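Local structure of carbohydrate deacetylase Agd3 (Neosartorya fumigata, 6NWZ) at residues Leu250-Asp255 against Tyr298-Gly303. The protein probably removes N-acetyl groups from the exopolysaccharide galactosaminogalactan and is required for Aspergillus fumigatus biofilm formation. Sequence-based numbering, arbitrary orientation.
Sequences LNTQID and YFVEVG. With ZN (zinc ion), chain M.
I254 bonds across to two residues of the neighbouring parallel strand, E301 and G303. Q253 lies opposite E301 and I254 opposite V302. The I254 N-H lies in the carbonyl plane of E301 and bonds to its O at 2.8 Å. One step on, G303 N donates to I254 O at 2.8 Å, nearly straight at 174°. A weak bond from E301 N to T252 O precedes them.

On one face of the sheet, Q253 and E301 lie side by side and point the same way. Q253 NE2 donates to E301 OE1 at 3.3 Å. The carboxylate oxygen sits in the amide plane, but the amide comes from above the carboxylate plane. E301 CG lies opposite its own backbone N (chi1 -163°), and the outstretched chain carries OE1 up to the Q253 amide. H594 takes a second bond from Q253 NE2 and gives its backbone N to E301 OE2.

On the other face, I254 CG1 packs on V300 CG1 at 3.6 Å. T252 OG1 and Y298 OH share a hydrogen bond at 2.6 Å, the two side chains crossing at about a right angle. The Y298 ring edge lies beside L250 O, and L250 CD2 touches CD1 of the ring at 3.9 Å. F570 of helix 569-584 covers T252, I254 and Y298.

This strand pair belongs to the deacetylase domain. Next along the strand, D255 binds zinc through OD2 at 2.4 Å, with H546 of flanking strand 542-546. Adjacent D256 binds a different zinc, with H388 and H392. R491 grips Q253 OE1 and, by a salt bridge, D255 OD1, which probably helps to fix the D255 carboxylate while OD2 holds the zinc.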
ATOM      1  N   LEU A 250      -1.294   6.228   4.270  1.00 29.83           N
ATOM      2  CA  LEU A 250      -2.749   6.140   4.358  1.00 30.84           C
ATOM      3  C   LEU A 250      -3.336   7.400   3.723  1.00 36.92           C
ATOM      4  O   LEU A 250      -3.555   8.407   4.400  1.00 32.10           O
ATOM      5  CB  LEU A 250      -3.205   5.968   5.796  1.00 22.32           C
ATOM      6  CG  LEU A 250      -4.711   5.799   5.977  1.00 25.70           C
ATOM      7  CD1 LEU A 250      -5.207   4.574   5.215  1.00 18.45           C
ATOM      8  CD2 LEU A 250      -5.064   5.719   7.456  1.00 21.94           C
ATOM      9  N   ASN A 251      -3.592   7.335   2.419  1.00 37.45           N
ATOM     10  CA  ASN A 251      -4.168   8.439   1.663  1.00 23.72           C
ATOM     11  C   ASN A 251      -5.621   8.112   1.344  1.00 33.29           C
ATOM     12  O   ASN A 251      -5.899   7.117   0.666  1.00 39.62           O
ATOM     13  CB  ASN A 251      -3.383   8.691   0.378  1.00 25.95           C
ATOM     14  CG  ASN A 251      -1.921   8.980   0.639  1.00 31.94           C
ATOM     15  OD1 ASN A 251      -1.527   9.281   1.765  1.00 34.76           O
ATOM     16  ND2 ASN A 251      -1.106   8.898  -0.407  1.00 38.41           N
ATOM     17  N   THR A 252      -6.540   8.950   1.824  1.00 33.98           N
ATOM     18  CA  THR A 252      -7.974   8.745   1.634  1.00 31.12           C
ATOM     19  C   THR A 252      -8.541   9.944   0.884  1.00 38.76           C
ATOM     20  O   THR A 252      -8.666  11.036   1.452  1.00 44.47           O
ATOM     21  CB  THR A 252      -8.680   8.545   2.975  1.00 21.16           C
ATOM     22  OG1 THR A 252      -8.537   9.721   3.779  1.00 32.25           O
ATOM     23  CG2 THR A 252      -8.071   7.371   3.718  1.00 20.49           C
ATOM     24  N   GLN A 253      -8.892   9.742  -0.383  1.00 38.58           N
ATOM     25  CA  GLN A 253      -9.339  10.819  -1.256  1.00 31.45           C
ATOM     26  C   GLN A 253     -10.858  10.868  -1.323  1.00 31.76           C
ATOM     27  O   GLN A 253     -11.517   9.830  -1.436  1.00 38.00           O
ATOM     28  CB  GLN A 253      -8.766  10.648  -2.659  1.00 22.89           C
ATOM     29  CG  GLN A 253      -7.275  10.863  -2.728  1.00 22.95           C
ATOM     30  CD  GLN A 253      -6.746  10.700  -4.127  1.00 25.07           C
ATOM     31  OE1 GLN A 253      -7.255   9.893  -4.904  1.00 37.89           O
ATOM     32  NE2 GLN A 253      -5.726  11.475  -4.465  1.00 28.08           N
ATOM     33  N   ILE A 254     -11.407  12.081  -1.264  1.00 39.96           N
ATOM     34  CA  ILE A 254     -12.850  12.309  -1.266  1.00 37.12           C
ATOM     35  C   ILE A 254     -13.201  12.985  -2.585  1.00 35.99           C
ATOM     36  O   ILE A 254     -12.953  14.183  -2.765  1.00 31.37           O
ATOM     37  CB  ILE A 254     -13.303  13.159  -0.076  1.00 36.40           C
ATOM     38  CG1 ILE A 254     -12.750  12.597   1.235  1.00 35.89           C
ATOM     39  CG2 ILE A 254     -14.823  13.233  -0.037  1.00 30.92           C
ATOM     40  CD1 ILE A 254     -13.165  11.178   1.514  1.00 31.78           C
ATOM     41  N   ASP A 255     -13.798  12.227  -3.503  1.00 36.88           N
ATOM     42  CA  ASP A 255     -14.179  12.761  -4.800  1.00 26.94           C
ATOM     43  C   ASP A 255     -15.512  13.502  -4.711  1.00 39.15           C
ATOM     44  O   ASP A 255     -16.269  13.358  -3.747  1.00 44.38           O
ATOM     45  CB  ASP A 255     -14.286  11.641  -5.839  1.00 33.18           C
ATOM     46  CG  ASP A 255     -12.964  10.928  -6.092  1.00 46.20           C
ATOM     47  OD1 ASP A 255     -11.925  11.330  -5.523  1.00 52.58           O
ATOM     48  OD2 ASP A 255     -12.971   9.954  -6.874  1.00 45.65           O
ATOM     49  N   TYR A 298      -1.971  12.008   9.758  1.00 26.49           N
ATOM     50  CA  TYR A 298      -3.062  11.703   8.843  1.00 34.27           C
ATOM     51  C   TYR A 298      -3.874  12.954   8.535  1.00 28.78           C
ATOM     52  O   TYR A 298      -4.154  13.762   9.426  1.00 29.01           O
ATOM     53  CB  TYR A 298      -3.976  10.623   9.424  1.00 18.76           C
ATOM     54  CG  TYR A 298      -5.234  10.382   8.619  1.00 34.08           C
ATOM     55  CD1 TYR A 298      -5.208   9.614   7.460  1.00 25.96           C
ATOM     56  CD2 TYR A 298      -6.451  10.918   9.022  1.00 36.08           C
ATOM     57  CE1 TYR A 298      -6.359   9.395   6.723  1.00 27.80           C
ATOM     58  CE2 TYR A 298      -7.609  10.704   8.292  1.00 26.12           C
ATOM     59  CZ  TYR A 298      -7.557   9.942   7.145  1.00 26.40           C
ATOM     60  OH  TYR A 298      -8.708   9.731   6.423  1.00 32.00           O
ATOM     61  N   PHE A 299      -4.251  13.108   7.266  1.00 25.37           N
ATOM     62  CA  PHE A 299      -5.208  14.131   6.871  1.00 26.36           C
ATOM     63  C   PHE A 299      -6.031  13.611   5.701  1.00 28.48           C
ATOM     64  O   PHE A 299      -5.684  12.613   5.061  1.00 25.34           O
ATOM     65  CB  PHE A 299      -4.524  15.466   6.528  1.00 33.47           C
ATOM     66  CG  PHE A 299      -3.607  15.414   5.330  1.00 35.71           C
ATOM     67  CD1 PHE A 299      -4.109  15.524   4.041  1.00 31.33           C
ATOM     68  CD2 PHE A 299      -2.236  15.297   5.498  1.00 38.36           C
ATOM     69  CE1 PHE A 299      -3.262  15.492   2.944  1.00 29.51           C
ATOM     70  CE2 PHE A 299      -1.385  15.268   4.407  1.00 36.19           C
ATOM     71  CZ  PHE A 299      -1.900  15.364   3.127  1.00 37.45           C
ATOM     72  N   VAL A 300      -7.129  14.309   5.424  1.00 36.07           N
ATOM     73  CA  VAL A 300      -8.087  13.910   4.398  1.00 29.91           C
ATOM     74  C   VAL A 300      -7.905  14.803   3.179  1.00 25.87           C
ATOM     75  O   VAL A 300      -7.935  16.036   3.293  1.00 40.13           O
ATOM     76  CB  VAL A 300      -9.528  13.992   4.929  1.00 33.31           C
ATOM     77  CG1 VAL A 300     -10.503  13.516   3.873  1.00 25.03           C
ATOM     78  CG2 VAL A 300      -9.664  13.179   6.209  1.00 20.87           C
ATOM     79  N   GLU A 301      -7.729  14.182   2.014  1.00 25.84           N
ATOM     80  CA  GLU A 301      -7.523  14.887   0.755  1.00 21.99           C
ATOM     81  C   GLU A 301      -8.812  14.903  -0.054  1.00 30.79           C
ATOM     82  O   GLU A 301      -9.486  13.877  -0.189  1.00 30.68           O
ATOM     83  CB  GLU A 301      -6.406  14.235  -0.062  1.00 23.52           C
ATOM     84  CG  GLU A 301      -5.842  15.110  -1.169  1.00 30.97           C
ATOM     85  CD  GLU A 301      -4.634  14.483  -1.842  1.00 38.14           C
ATOM     86  OE1 GLU A 301      -4.609  13.241  -1.975  1.00 36.08           O
ATOM     87  OE2 GLU A 301      -3.708  15.231  -2.230  1.00 42.23           O
ATOM     88  N   VAL A 302      -9.132  16.068  -0.613  1.00 29.41           N
ATOM     89  CA  VAL A 302     -10.433  16.331  -1.217  1.00 25.51           C
ATOM     90  C   VAL A 302     -10.247  16.698  -2.686  1.00 35.47           C
ATOM     91  O   VAL A 302      -9.361  17.493  -3.028  1.00 37.84           O
ATOM     92  CB  VAL A 302     -11.173  17.452  -0.466  1.00 34.86           C
ATOM     93  CG1 VAL A 302     -12.490  17.754  -1.147  1.00 43.78           C
ATOM     94  CG2 VAL A 302     -11.402  17.041   0.976  1.00 29.67           C
ATOM     95  N   GLY A 303     -11.079  16.117  -3.548  1.00 28.60           N
ATOM     96  CA  GLY A 303     -11.105  16.460  -4.951  1.00 41.85           C
ATOM     97  C   GLY A 303     -12.344  17.272  -5.270  1.00 40.01           C
ATOM     98  O   GLY A 303     -13.469  16.810  -5.062  1.00 36.32           O
TER
HETATM   99 ZN    ZN M 914     -14.761   8.866  -8.132  1.00 74.26          ZN